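Local coordinates for putative alpha/beta hydrolase FOLD protein (Candidatus Nitrososphaera gargensis, PDB 5A62) that probably acts as a carboxylesterase-type hydrolase built on the alpha/beta hydrolase fold, with a helical insertion placed over the sheet core, at residues Y72-L77 / G102-M107; S125-Q130 / N201-L206; Q147-L152 / T183-F188; H155-L160 / F175-F180. All coordinates share one frame; numbering follows the deposited sequence. Where two conformers were deposited one is given.

Contact 1 (Y72-L77 / G102-M107); sequences YTMQDL and GIISSM
Leu77 and Ile104 bring the two backbones to 7.2 Å between their CA atoms, and Gln75 and Met107 pair at 8.2 Å, two residues earlier on one segment and three later on the other, so the first turn of helix 74-87 lies beside the middle of helix 100-111. At the start of the former, the carboxylate of Asp76 holds the backbone N of Thr73, the N-cap residue, through a straight 3.0 Å hydrogen bond to the anti lone pair of OD2. No hydrogen bond crosses the contact, and nearly all of it is apolar packing. Met74 does most of it: its chain folds at chi2 and chi3 (-49° and -63°), which lets CE meet Ile104 CG1 at 3.7 Å while CB lies against Met107 SD, also at 3.7 Å. Leu77 meets the tip of the same branch, CD1 to Ile104 CD1 at 3.9 Å, the two side chains crossing at about a right angle. Met107 CE also lies 4.1 Å from Gln75 OE1, an oxygen already bonded to Gln111 NE2; the amide nitrogen of Gln75 is held by Asp79. Phe138 of the second subunit reaches Thr73 and Gln75. Helix 100-111 starts in a GxSxG sequence consistent with a nucleophile elbow, which Ile104 also touches. Strand 116-122 backs Ser105, helix 202-209 covers Ser106 and Met107, and helix 185-194 packs on Tyr72.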
loop_
_atom_site.group_PDB
_atom_site.type_symbol
_atom_site.label_atom_id
_atom_site.label_comp_id
_atom_site.label_asym_id
_atom_site.label_seq_id
_atom_site.Cartn_x
_atom_site.Cartn_y
_atom_site.Cartn_z
ATOM N N TYR A 72 -4.813 -0.881 3.923
ATOM C CA TYR A 72 -4.268 -1.717 5.000
ATOM C C TYR A 72 -3.020 -2.378 4.527
ATOM O O TYR A 72 -2.666 -2.318 3.330
ATOM C CB TYR A 72 -5.286 -2.755 5.421
ATOM C CG TYR A 72 -5.806 -3.651 4.325
ATOM C CD1 TYR A 72 -5.011 -4.658 3.816
ATOM C CD2 TYR A 72 -6.996 -3.390 3.658
ATOM C CE1 TYR A 72 -5.414 -5.434 2.785
ATOM C CE2 TYR A 72 -7.441 -4.196 2.611
ATOM C CZ TYR A 72 -6.626 -5.230 2.168
ATOM O OH TYR A 72 -7.022 -6.048 1.143
ATOM N N THR A 73 -2.311 -3.020 5.420
ATOM C CA THR A 73 -1.103 -3.792 5.101
ATOM C C THR A 73 -1.449 -5.250 5.183
ATOM O O THR A 73 -2.486 -5.684 5.732
ATOM C CB THR A 73 0.043 -3.523 6.041
ATOM O OG1 THR A 73 -0.313 -3.975 7.373
ATOM C CG2 THR A 73 0.370 -2.047 6.067
ATOM N N MET A 74 -0.565 -6.094 4.666
ATOM C CA MET A 74 -0.743 -7.512 4.841
ATOM C C MET A 74 -0.899 -7.899 6.292
ATOM O O MET A 74 -1.689 -8.797 6.606
ATOM C CB MET A 74 0.436 -8.304 4.261
ATOM C CG MET A 74 0.601 -8.339 2.753
ATOM S SD MET A 74 -0.881 -8.749 1.827
ATOM C CE MET A 74 -1.125 -10.351 2.433
ATOM N N GLN A 75 -0.164 -7.260 7.182
ATOM C CA GLN A 75 -0.336 -7.566 8.598
ATOM C C GLN A 75 -1.721 -7.446 9.094
ATOM O O GLN A 75 -2.195 -8.234 9.913
ATOM C CB GLN A 75 0.624 -6.722 9.412
ATOM C CG GLN A 75 0.631 -7.102 10.873
ATOM C CD GLN A 75 1.127 -8.515 11.070
ATOM O OE1 GLN A 75 2.141 -8.914 10.467
ATOM N NE2 GLN A 75 0.421 -9.283 11.871
ATOM N N ASP A 76 -2.469 -6.465 8.581
ATOM C CA ASP A 76 -3.858 -6.299 8.930
ATOM C C ASP A 76 -4.686 -7.501 8.516
ATOM O O ASP A 76 -5.571 -7.900 9.243
ATOM C CB ASP A 76 -4.406 -5.011 8.361
ATOM C CG ASP A 76 -3.753 -3.813 8.981
ATOM O OD1 ASP A 76 -3.795 -3.680 10.240
ATOM O OD2 ASP A 76 -3.230 -2.941 8.240
ATOM N N LEU A 77 -4.436 -8.043 7.349
ATOM C CA LEU A 77 -5.121 -9.251 6.909
ATOM C C LEU A 77 -4.749 -10.462 7.793
ATOM O O LEU A 77 -5.590 -11.314 8.079
ATOM C CB LEU A 77 -4.813 -9.615 5.448
ATOM C CG LEU A 77 -5.273 -8.582 4.442
ATOM C CD1 LEU A 77 -4.988 -9.044 3.039
ATOM C CD2 LEU A 77 -6.750 -8.208 4.539
ATOM N N GLY A 102 -2.497 -17.581 -0.211
ATOM C CA GLY A 102 -1.218 -18.298 -0.008
ATOM C C GLY A 102 -0.216 -17.466 0.743
ATOM O O GLY A 102 0.451 -17.898 1.693
ATOM N N ILE A 103 -0.114 -16.182 0.390
ATOM C CA ILE A 103 0.707 -15.288 1.085
ATOM C C ILE A 103 0.264 -15.121 2.564
ATOM O O ILE A 103 1.042 -15.174 3.526
ATOM C CB ILE A 103 0.705 -13.911 0.356
ATOM C CG1 ILE A 103 0.775 -14.146 -1.173
ATOM C CG2 ILE A 103 1.869 -13.219 0.955
ATOM C CD1 ILE A 103 0.862 -12.896 -2.059
ATOM N N ILE A 104 -1.040 -14.902 2.732
ATOM C CA ILE A 104 -1.606 -14.790 4.045
ATOM C C ILE A 104 -1.267 -16.068 4.879
ATOM O O ILE A 104 -0.894 -15.928 6.027
ATOM C CB ILE A 104 -3.134 -14.567 3.955
ATOM C CG1 ILE A 104 -3.386 -13.152 3.386
ATOM C CG2 ILE A 104 -3.797 -14.783 5.309
ATOM C CD1 ILE A 104 -4.818 -12.960 2.909
ATOM N N SER A 105 -1.463 -17.248 4.276
ATOM C CA SER A 105 -1.196 -18.481 5.010
ATOM C C SER A 105 0.231 -18.533 5.466
ATOM O O SER A 105 0.502 -18.996 6.593
ATOM C CB SER A 105 -1.551 -19.728 4.219
ATOM O OG SER A 105 -0.679 -20.029 3.142
ATOM N N SER A 106 1.165 -18.079 4.609
ATOM C CA SER A 106 2.555 -18.137 4.964
ATOM C C SER A 106 2.919 -17.193 6.109
ATOM O O SER A 106 3.651 -17.556 7.039
ATOM C CB SER A 106 3.390 -17.937 3.703
ATOM O OG SER A 106 3.391 -16.589 3.275
ATOM N N MET A 107 2.353 -15.997 6.123
ATOM C CA MET A 107 2.610 -15.068 7.186
ATOM C C MET A 107 1.952 -15.485 8.481
ATOM O O MET A 107 2.501 -15.319 9.565
ATOM C CB MET A 107 2.071 -13.658 6.798
ATOM C CG MET A 107 2.895 -13.009 5.694
ATOM S SD MET A 107 2.304 -11.375 5.226
ATOM C CE MET A 107 2.640 -10.488 6.679
#

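Contact 2 (S125-Q130 / N201-L206); sequences SPKKFQ and NVVQGL
Pro126 and Val203 approach to 5.5 Å between CA atoms, where the loop 125-130 runs past the opening turn of helix 202-209. The proline ring is the wedge. Its CB lies 3.8 Å from Val202 CG1, while CG, at the far corner of the ring, touches both Val203 CG2 and Leu206 CD2, the leucine arriving at about a right angle. Thus three residues of one helix share contact with a single ring. Val203 CG2, anti to its own carbonyl carbon, turns to the loop and also meets Lys127 CG at 3.6 Å, which makes it the methyl that joins two successive loop residues to the helix. Polar linkage is indirect: a water donates to Pro126 O at 2.8 Å and accepts from Val202 N at 3.2 Å, satisfying an N-H at the first turn that has no helical carbonyl before it. The carbonyl oxygen itself rests 3.3 Å from Val202 CB. An ST turn shapes the start of the loop, with Ser125 OG accepting from Lys127 N at 3.0 Å and an N-H...O angle of 157°. Lys127 turns its ammonium end elsewhere, to a salt bridge with Glu230. Around this junction, helix 222-234 contributes Thr231 against Pro126 and Lys127, helix 100-111 packs Ser106 on Pro126 and Val202, and strand 116-122 supplies Met121 to Pro126 and Ile119 to Leu206.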
loop_
_atom_site.group_PDB
_atom_site.type_symbol
_atom_site.label_atom_id
_atom_site.label_comp_id
_atom_site.label_asym_id
_atom_site.label_seq_id
_atom_site.Cartn_x
_atom_site.Cartn_y
_atom_site.Cartn_z
ATOM N N SER A 125 2.882 -17.677 -2.744
ATOM C CA SER A 125 4.173 -17.923 -2.126
ATOM C C SER A 125 4.378 -16.992 -0.955
ATOM O O SER A 125 3.641 -16.010 -0.811
ATOM C CB SER A 125 5.270 -17.665 -3.158
ATOM O OG SER A 125 5.692 -16.307 -3.210
ATOM N N PRO A 126 5.413 -17.199 -0.160
ATOM C CA PRO A 126 5.778 -16.286 0.910
ATOM C C PRO A 126 6.627 -15.096 0.449
ATOM O O PRO A 126 6.966 -14.263 1.256
ATOM C CB PRO A 126 6.612 -17.161 1.849
ATOM C CG PRO A 126 7.100 -18.253 0.981
ATOM C CD PRO A 126 6.206 -18.439 -0.162
ATOM N N LYS A 127 6.988 -15.002 -0.816
ATOM C CA LYS A 127 7.892 -13.982 -1.264
ATOM C C LYS A 127 7.211 -12.653 -1.568
ATOM O O LYS A 127 6.039 -12.578 -1.970
ATOM C CB LYS A 127 8.601 -14.475 -2.525
ATOM C CG LYS A 127 9.514 -15.621 -2.128
ATOM C CD LYS A 127 10.760 -15.785 -2.961
ATOM C CE LYS A 127 11.600 -14.530 -2.958
ATOM N NZ LYS A 127 12.885 -14.765 -3.656
ATOM N N LYS A 128 7.985 -11.608 -1.385
ATOM C CA LYS A 128 7.634 -10.321 -1.939
ATOM C C LYS A 128 7.692 -10.377 -3.440
ATOM O O LYS A 128 8.489 -11.114 -4.058
ATOM C CB LYS A 128 8.648 -9.263 -1.511
ATOM C CG LYS A 128 8.467 -8.658 -0.207
ATOM C CD LYS A 128 9.305 -7.323 -0.109
ATOM C CE LYS A 128 8.757 -5.992 -0.641
ATOM N NZ LYS A 128 7.332 -5.633 -0.266
ATOM N N PHE A 129 6.889 -9.563 -4.079
ATOM C CA PHE A 129 6.926 -9.425 -5.530
ATOM C C PHE A 129 8.058 -8.504 -5.948
ATOM O O PHE A 129 8.463 -7.622 -5.226
ATOM C CB PHE A 129 5.621 -8.854 -6.061
ATOM C CG PHE A 129 4.462 -9.797 -5.878
ATOM C CD1 PHE A 129 4.229 -10.842 -6.741
ATOM C CD2 PHE A 129 3.606 -9.647 -4.780
ATOM C CE1 PHE A 129 3.190 -11.727 -6.533
ATOM C CE2 PHE A 129 2.553 -10.515 -4.570
ATOM C CZ PHE A 129 2.344 -11.562 -5.436
ATOM N N GLN A 130 8.538 -8.740 -7.147
ATOM C CA GLN A 130 9.294 -7.711 -7.816
ATOM C C GLN A 130 8.337 -6.638 -8.318
ATOM O O GLN A 130 7.186 -6.882 -8.666
ATOM C CB GLN A 130 10.078 -8.352 -8.976
ATOM C CG GLN A 130 11.224 -9.284 -8.522
ATOM C CD GLN A 130 12.233 -8.619 -7.563
ATOM O OE1 GLN A 130 12.336 -8.952 -6.380
ATOM N NE2 GLN A 130 12.969 -7.642 -8.081
ATOM N N ASN A 201 10.987 -10.817 4.750
ATOM C CA ASN A 201 11.505 -11.956 5.540
ATOM C C ASN A 201 10.488 -13.067 5.819
ATOM O O ASN A 201 10.652 -13.835 6.762
ATOM C CB ASN A 201 12.070 -11.448 6.855
ATOM C CG ASN A 201 11.001 -10.991 7.846
ATOM O OD1 ASN A 201 9.828 -10.760 7.524
ATOM N ND2 ASN A 201 11.414 -10.886 9.100
ATOM N N VAL A 202 9.385 -13.162 5.049
ATOM C CA VAL A 202 8.413 -14.182 5.314
ATOM C C VAL A 202 9.003 -15.565 5.031
ATOM O O VAL A 202 8.628 -16.522 5.697
ATOM C CB VAL A 202 7.075 -13.973 4.570
ATOM C CG1 VAL A 202 6.031 -14.997 4.962
ATOM C CG2 VAL A 202 6.529 -12.597 4.828
ATOM N N VAL A 203 9.820 -15.709 4.012
ATOM C CA VAL A 203 10.393 -17.017 3.728
ATOM C C VAL A 203 11.168 -17.476 4.948
ATOM O O VAL A 203 10.988 -18.631 5.345
ATOM C CB VAL A 203 11.302 -17.033 2.489
ATOM C CG1 VAL A 203 11.981 -18.387 2.329
ATOM C CG2 VAL A 203 10.568 -16.613 1.210
ATOM N N GLN A 204 11.971 -16.633 5.559
ATOM C CA GLN A 204 12.712 -17.029 6.749
ATOM C C GLN A 204 11.764 -17.405 7.859
ATOM O O GLN A 204 11.949 -18.426 8.556
ATOM C CB GLN A 204 13.640 -15.877 7.195
ATOM C CG GLN A 204 14.472 -16.234 8.441
ATOM C CD GLN A 204 15.512 -15.171 8.778
ATOM O OE1 GLN A 204 15.138 -14.019 9.045
ATOM N NE2 GLN A 204 16.837 -15.548 8.747
ATOM N N GLY A 205 10.739 -16.627 8.107
ATOM C CA GLY A 205 9.796 -16.974 9.133
ATOM C C GLY A 205 9.023 -18.231 8.921
ATOM O O GLY A 205 8.702 -18.979 9.858
ATOM N N LEU A 206 8.639 -18.458 7.692
ATOM C CA LEU A 206 7.947 -19.705 7.357
ATOM C C LEU A 206 8.884 -20.917 7.535
ATOM O O LEU A 206 8.458 -21.920 8.072
ATOM C CB LEU A 206 7.424 -19.636 5.899
ATOM C CG LEU A 206 6.656 -20.817 5.422
ATOM C CD1 LEU A 206 5.462 -21.092 6.288
ATOM C CD2 LEU A 206 6.267 -20.659 3.984
HETATM O O HOH W 1 8.897 -12.450 2.000
#

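Contact 3 (Q147-L152 / T183-F188); sequences QGMKAL and TSVEGF
Met149 CG presses to 3.2 Å from the backbone oxygen of Thr183, an unusually close approach of an aliphatic carbon to a carbonyl. Successive atoms of the chain touch different parts of the other segment. CG also lies 3.7 Å from Val185 CG2; beyond it, bends at chi2 (-55°) and chi3 (-79°) bring CE round to touch Phe188 CB at 3.6 Å and Thr183 CB at 3.8 Å. The sulfur sits 5.0 Å from the centroid of the Phe188 ring, 38° off its normal, an oblique Met-aromatic contact. Leu152, one turn further along, completes the set by placing CD2 over a face of that ring, 4.0 Å from its centroid and displaced toward the rim, a CH-pi contact. With CG anti to the backbone N, Phe188 directs its ring toward Met149 and Leu152. Both segments begin helices. Gly148, with its positive phi, lies at the N-cap of helix 149-157. Ser184 is the N-cap of helix 185-194, its OG accepting from Gly187 N at 2.9 Å and bonding also to Gly60. Outside the pair, the loop residue Ile32 touches Phe188, helix 136-147 packs Ala144 on Met149 and Thr140 on both Leu152 and Phe188, and helix 170-180 presses Phe180 on Met149 and Leu152.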
loop_
_atom_site.group_PDB
_atom_site.type_symbol
_atom_site.label_atom_id
_atom_site.label_comp_id
_atom_site.label_asym_id
_atom_site.label_seq_id
_atom_site.Cartn_x
_atom_site.Cartn_y
_atom_site.Cartn_z
ATOM N N GLN A 147 -14.338 2.471 -14.601
ATOM C CA GLN A 147 -15.362 1.703 -15.357
ATOM C C GLN A 147 -16.118 0.702 -14.509
ATOM O O GLN A 147 -17.224 0.303 -14.904
ATOM C CB GLN A 147 -14.775 0.968 -16.526
ATOM C CG GLN A 147 -14.011 1.801 -17.566
ATOM C CD GLN A 147 -13.733 0.995 -18.835
ATOM O OE1 GLN A 147 -14.640 0.334 -19.372
ATOM N NE2 GLN A 147 -12.523 1.043 -19.330
ATOM N N GLY A 148 -15.572 0.290 -13.361
ATOM C CA GLY A 148 -16.168 -0.639 -12.502
ATOM C C GLY A 148 -15.742 -2.079 -12.685
ATOM O O GLY A 148 -15.022 -2.455 -13.579
ATOM N N MET A 149 -16.182 -2.902 -11.733
ATOM C CA MET A 149 -15.772 -4.276 -11.659
ATOM C C MET A 149 -16.337 -5.194 -12.736
ATOM O O MET A 149 -15.691 -6.121 -13.175
ATOM C CB MET A 149 -16.078 -4.868 -10.266
ATOM C CG MET A 149 -15.309 -4.129 -9.131
ATOM S SD MET A 149 -13.514 -4.049 -9.360
ATOM C CE MET A 149 -13.110 -5.654 -8.847
ATOM N N LYS A 150 -17.573 -4.923 -13.166
ATOM C CA LYS A 150 -18.113 -5.741 -14.256
ATOM C C LYS A 150 -17.290 -5.495 -15.533
ATOM O O LYS A 150 -16.935 -6.431 -16.239
ATOM C CB LYS A 150 -19.585 -5.430 -14.479
ATOM C CG LYS A 150 -20.531 -5.801 -13.340
ATOM C CD LYS A 150 -21.978 -5.538 -13.783
ATOM C CE LYS A 150 -23.017 -5.518 -12.660
ATOM N NZ LYS A 150 -22.896 -6.649 -11.691
ATOM N N ALA A 151 -16.943 -4.222 -15.794
ATOM C CA ALA A 151 -16.073 -3.917 -16.917
ATOM C C ALA A 151 -14.705 -4.506 -16.779
ATOM O O ALA A 151 -14.158 -5.091 -17.716
ATOM C CB ALA A 151 -15.961 -2.433 -17.144
ATOM N N LEU A 152 -14.166 -4.449 -15.563
ATOM C CA LEU A 152 -12.881 -5.034 -15.361
ATOM C C LEU A 152 -12.913 -6.543 -15.660
ATOM O O LEU A 152 -11.995 -7.081 -16.312
ATOM C CB LEU A 152 -12.331 -4.734 -13.972
ATOM C CG LEU A 152 -11.025 -5.435 -13.609
ATOM C CD1 LEU A 152 -9.906 -5.131 -14.567
ATOM C CD2 LEU A 152 -10.606 -5.049 -12.191
ATOM N N THR A 183 -16.689 -8.391 -5.974
ATOM C CA THR A 183 -15.650 -7.664 -5.297
ATOM C C THR A 183 -15.973 -6.184 -5.387
ATOM O O THR A 183 -16.268 -5.666 -6.468
ATOM C CB THR A 183 -14.336 -7.946 -6.026
ATOM O OG1 THR A 183 -14.105 -9.368 -6.164
ATOM C CG2 THR A 183 -13.151 -7.368 -5.200
ATOM N N SER A 184 -15.881 -5.450 -4.294
ATOM C CA SER A 184 -15.993 -4.027 -4.353
ATOM C C SER A 184 -14.802 -3.387 -5.011
ATOM O O SER A 184 -13.704 -3.935 -4.943
ATOM C CB SER A 184 -16.233 -3.424 -2.987
ATOM O OG SER A 184 -15.069 -3.464 -2.160
ATOM N N VAL A 185 -15.003 -2.235 -5.623
ATOM C CA VAL A 185 -13.893 -1.474 -6.181
ATOM C C VAL A 185 -12.896 -1.138 -5.080
ATOM O O VAL A 185 -11.696 -1.332 -5.257
ATOM C CB VAL A 185 -14.392 -0.209 -6.869
ATOM C CG1 VAL A 185 -13.226 0.683 -7.282
ATOM C CG2 VAL A 185 -15.333 -0.563 -7.981
ATOM N N GLU A 186 -13.357 -0.681 -3.936
ATOM C CA GLU A 186 -12.433 -0.251 -2.854
ATOM C C GLU A 186 -11.715 -1.468 -2.368
ATOM O O GLU A 186 -10.496 -1.392 -2.084
ATOM C CB GLU A 186 -13.132 0.517 -1.731
ATOM C CG GLU A 186 -14.195 -0.247 -1.142
ATOM C CD GLU A 186 -15.617 -0.174 -1.906
ATOM O OE1 GLU A 186 -15.942 0.142 -3.180
ATOM O OE2 GLU A 186 -16.548 -0.507 -1.034
ATOM N N GLY A 187 -12.324 -2.638 -2.319
ATOM C CA GLY A 187 -11.655 -3.827 -1.886
ATOM C C GLY A 187 -10.631 -4.308 -2.867
ATOM O O GLY A 187 -9.556 -4.806 -2.443
ATOM N N PHE A 188 -10.903 -4.298 -4.163
ATOM C CA PHE A 188 -9.927 -4.671 -5.155
ATOM C C PHE A 188 -8.716 -3.759 -5.069
ATOM O O PHE A 188 -7.575 -4.246 -5.077
ATOM C CB PHE A 188 -10.586 -4.583 -6.549
ATOM C CG PHE A 188 -9.621 -4.985 -7.630
ATOM C CD1 PHE A 188 -9.361 -6.312 -7.913
ATOM C CD2 PHE A 188 -8.974 -4.026 -8.390
ATOM C CE1 PHE A 188 -8.431 -6.651 -8.893
ATOM C CE2 PHE A 188 -8.063 -4.371 -9.349
ATOM C CZ PHE A 188 -7.781 -5.644 -9.560
#

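Contact 4 (H155-L160 / F175-F180); sequences HKLVSL and FFREVF
Leu157 meets Phe176 and Arg177 inside the helical insertion that the alpha/beta hydrolase fold carries between strands 116-122 and 212-218, the region that forms the cap in many relatives. The end of helix 149-157 here packs against the last turns of helix 170-180, with the CA atoms of Leu157 and Arg177 8.6 Å apart. The tight part belongs to Leu157, whose two methyls divide the work. CD2 lies 3.7 Å from Phe176 CD2, the side chains sliding past each other in opposite directions. In one of the two conformers of Arg177, CD1 sits over the centre of the guanidinium, 3.4 Å above its plane, a detail that is less certain for that reason. The arginine chain, extended from CG to NE, crosses the leucine at a slant, and its flat end is held by salt bridges from NH1 to Asp174 and from NE to Glu154, so its polar edges are engaged while one face receives a methyl.

The loose side is that of Lys156. Within the two segments its aliphatic CD and CE make the contact: CE is 3.9 Å from Phe176 CZ and CD 4.0 Å from Phe180 CZ, both approaches oblique to the rings, and the residue keeps part of its surface in solvent. Beyond Leu157 the helix ends, and Val158 and Leu160 run on along the exposed surface. Phe176 is steadied from elsewhere by an edge-to-face contact with Trp249, while within the same helix Phe180 CB lies 3.8 Å above the plane of the Phe176 ring, offset toward the rim.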
loop_
_atom_site.group_PDB
_atom_site.type_symbol
_atom_site.label_atom_id
_atom_site.label_comp_id
_atom_site.label_asym_id
_atom_site.label_seq_id
_atom_site.Cartn_x
_atom_site.Cartn_y
_atom_site.Cartn_z
ATOM N N HIS A 155 -12.770 -7.081 -19.351
ATOM C CA HIS A 155 -11.414 -6.887 -19.885
ATOM C C HIS A 155 -10.454 -7.988 -19.552
ATOM O O HIS A 155 -9.585 -8.324 -20.392
ATOM C CB HIS A 155 -10.857 -5.535 -19.416
ATOM C CG HIS A 155 -11.465 -4.375 -20.116
ATOM N ND1 HIS A 155 -10.999 -3.937 -21.345
ATOM C CD2 HIS A 155 -12.430 -3.519 -19.740
ATOM C CE1 HIS A 155 -11.738 -2.906 -21.721
ATOM N NE2 HIS A 155 -12.609 -2.626 -20.771
ATOM N N LYS A 156 -10.578 -8.570 -18.370
ATOM C CA LYS A 156 -9.734 -9.702 -17.969
ATOM C C LYS A 156 -10.046 -10.955 -18.813
ATOM O O LYS A 156 -9.151 -11.710 -19.115
ATOM C CB LYS A 156 -9.884 -10.016 -16.517
ATOM C CG LYS A 156 -9.255 -8.924 -15.659
ATOM C CD LYS A 156 -9.375 -9.242 -14.190
ATOM C CE LYS A 156 -8.482 -10.355 -13.743
ATOM N NZ LYS A 156 -7.095 -9.795 -13.657
ATOM N N LEU A 157 -11.294 -11.077 -19.191
ATOM C CA LEU A 157 -11.739 -12.286 -19.863
ATOM C C LEU A 157 -11.360 -12.307 -21.324
ATOM O O LEU A 157 -11.290 -13.370 -21.884
ATOM C CB LEU A 157 -13.219 -12.420 -19.675
ATOM C CG LEU A 157 -13.633 -12.894 -18.301
ATOM C CD1 LEU A 157 -15.113 -12.780 -18.021
ATOM C CD2 LEU A 157 -13.224 -14.344 -18.024
ATOM N N VAL A 158 -11.164 -11.176 -21.988
ATOM C CA VAL A 158 -10.791 -11.159 -23.410
ATOM C C VAL A 158 -9.356 -10.687 -23.652
ATOM O O VAL A 158 -8.905 -9.729 -23.103
ATOM C CB VAL A 158 -11.710 -10.176 -24.130
ATOM C CG1 VAL A 158 -11.388 -10.134 -25.603
ATOM C CG2 VAL A 158 -13.153 -10.526 -23.880
ATOM N N SER A 159 -8.599 -11.364 -24.506
ATOM C CA SER A 159 -7.208 -10.970 -24.773
ATOM C C SER A 159 -7.092 -10.891 -26.307
ATOM O O SER A 159 -6.993 -11.924 -27.038
ATOM C CB SER A 159 -6.296 -11.966 -24.069
ATOM O OG SER A 159 -6.980 -12.449 -22.872
ATOM N N LEU A 160 -7.256 -9.661 -26.794
ATOM C CA LEU A 160 -7.185 -9.408 -28.209
ATOM C C LEU A 160 -5.766 -9.680 -28.655
ATOM O O LEU A 160 -5.542 -10.337 -29.692
ATOM C CB LEU A 160 -7.585 -7.937 -28.467
ATOM C CG LEU A 160 -9.037 -7.642 -28.244
ATOM C CD1 LEU A 160 -9.398 -6.269 -28.745
ATOM C CD2 LEU A 160 -9.904 -8.673 -28.967
ATOM N N PHE A 175 -18.276 -18.530 -14.540
ATOM C CA PHE A 175 -17.997 -18.740 -13.122
ATOM C C PHE A 175 -17.070 -17.617 -12.573
ATOM O O PHE A 175 -17.406 -16.956 -11.572
ATOM C CB PHE A 175 -17.412 -20.108 -12.954
ATOM C CG PHE A 175 -16.974 -20.495 -11.553
ATOM C CD1 PHE A 175 -17.648 -20.084 -10.436
ATOM C CD2 PHE A 175 -15.882 -21.321 -11.392
ATOM C CE1 PHE A 175 -17.225 -20.526 -9.159
ATOM C CE2 PHE A 175 -15.457 -21.696 -10.126
ATOM C CZ PHE A 175 -16.169 -21.305 -9.022
ATOM N N PHE A 176 -16.023 -17.307 -13.321
ATOM C CA PHE A 176 -15.184 -16.202 -12.965
ATOM C C PHE A 176 -15.959 -14.905 -12.865
ATOM O O PHE A 176 -15.797 -14.138 -11.892
ATOM C CB PHE A 176 -14.039 -16.048 -13.952
ATOM C CG PHE A 176 -13.195 -14.836 -13.725
ATOM C CD1 PHE A 176 -12.161 -14.871 -12.859
ATOM C CD2 PHE A 176 -13.462 -13.683 -14.406
ATOM C CE1 PHE A 176 -11.390 -13.741 -12.643
ATOM C CE2 PHE A 176 -12.667 -12.563 -14.212
ATOM C CZ PHE A 176 -11.657 -12.636 -13.309
ATOM N N ARG A 177 -16.819 -14.589 -13.828
ATOM C CA ARG A 177 -17.644 -13.374 -13.761
ATOM C C ARG A 177 -18.446 -13.305 -12.505
ATOM O O ARG A 177 -18.435 -12.273 -11.826
ATOM C CB ARG A 177 -18.656 -13.295 -14.899
ATOM C CG ARG A 177 -18.047 -12.955 -16.239
ATOM C CD ARG A 177 -19.108 -12.897 -17.348
ATOM N NE ARG A 177 -18.547 -12.427 -18.628
ATOM C CZ ARG A 177 -18.128 -13.227 -19.611
ATOM N NH1 ARG A 177 -18.223 -14.547 -19.512
ATOM N NH2 ARG A 177 -17.579 -12.708 -20.715
ATOM N N GLU A 178 -19.148 -14.404 -12.217
ATOM C CA GLU A 178 -19.978 -14.517 -11.013
ATOM C C GLU A 178 -19.174 -14.087 -9.816
ATOM O O GLU A 178 -19.614 -13.135 -9.111
ATOM C CB GLU A 178 -20.597 -15.924 -10.799
ATOM C CG GLU A 178 -21.712 -15.944 -9.711
ATOM C CD GLU A 178 -23.133 -15.530 -10.163
ATOM O OE1 GLU A 178 -23.317 -14.508 -10.900
ATOM O OE2 GLU A 178 -24.117 -16.221 -9.720
ATOM N N VAL A 179 -18.020 -14.740 -9.657
ATOM C CA VAL A 179 -17.213 -14.601 -8.446
ATOM C C VAL A 179 -16.625 -13.162 -8.400
ATOM O O VAL A 179 -16.812 -12.419 -7.443
ATOM C CB VAL A 179 -16.114 -15.623 -8.411
ATOM C CG1 VAL A 179 -15.040 -15.306 -7.341
ATOM C CG2 VAL A 179 -16.687 -17.041 -8.263
ATOM N N PHE A 180 -15.927 -12.793 -9.466
ATOM C CA PHE A 180 -15.133 -11.556 -9.474
ATOM C C PHE A 180 -15.972 -10.342 -9.237
ATOM O O PHE A 180 -15.587 -9.388 -8.550
ATOM C CB PHE A 180 -14.347 -11.480 -10.783
ATOM C CG PHE A 180 -13.320 -10.397 -10.830
ATOM C CD1 PHE A 180 -12.033 -10.646 -10.335
ATOM C CD2 PHE A 180 -13.622 -9.147 -11.332
ATOM C CE1 PHE A 180 -11.068 -9.644 -10.429
ATOM C CE2 PHE A 180 -12.673 -8.165 -11.410
ATOM C CZ PHE A 180 -11.444 -8.412 -10.906
#

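Contact 1 comes first along the chain and joins two helices that flank the central sheet. Contact 2 then spans the helical insertion between strands 116-122 and 212-218, pairing the loop that enters it with the helix that leads out. Contact 3 lies within that span, and contact 4 within contact 3. Contacts 1 and 2, with centres 11 Å apart, touch through Ser106, Pro126 and Val202; contacts 3 and 4, 12 Å apart, share helix 149-157 and meet at Phe180. The centres of contacts 2 and 4 lie 29 Å apart, yet contacts 1 and 3 approach to about 5 Å between nearest atoms. An insertion can thus pack internally while its ends anchor on the sheet core.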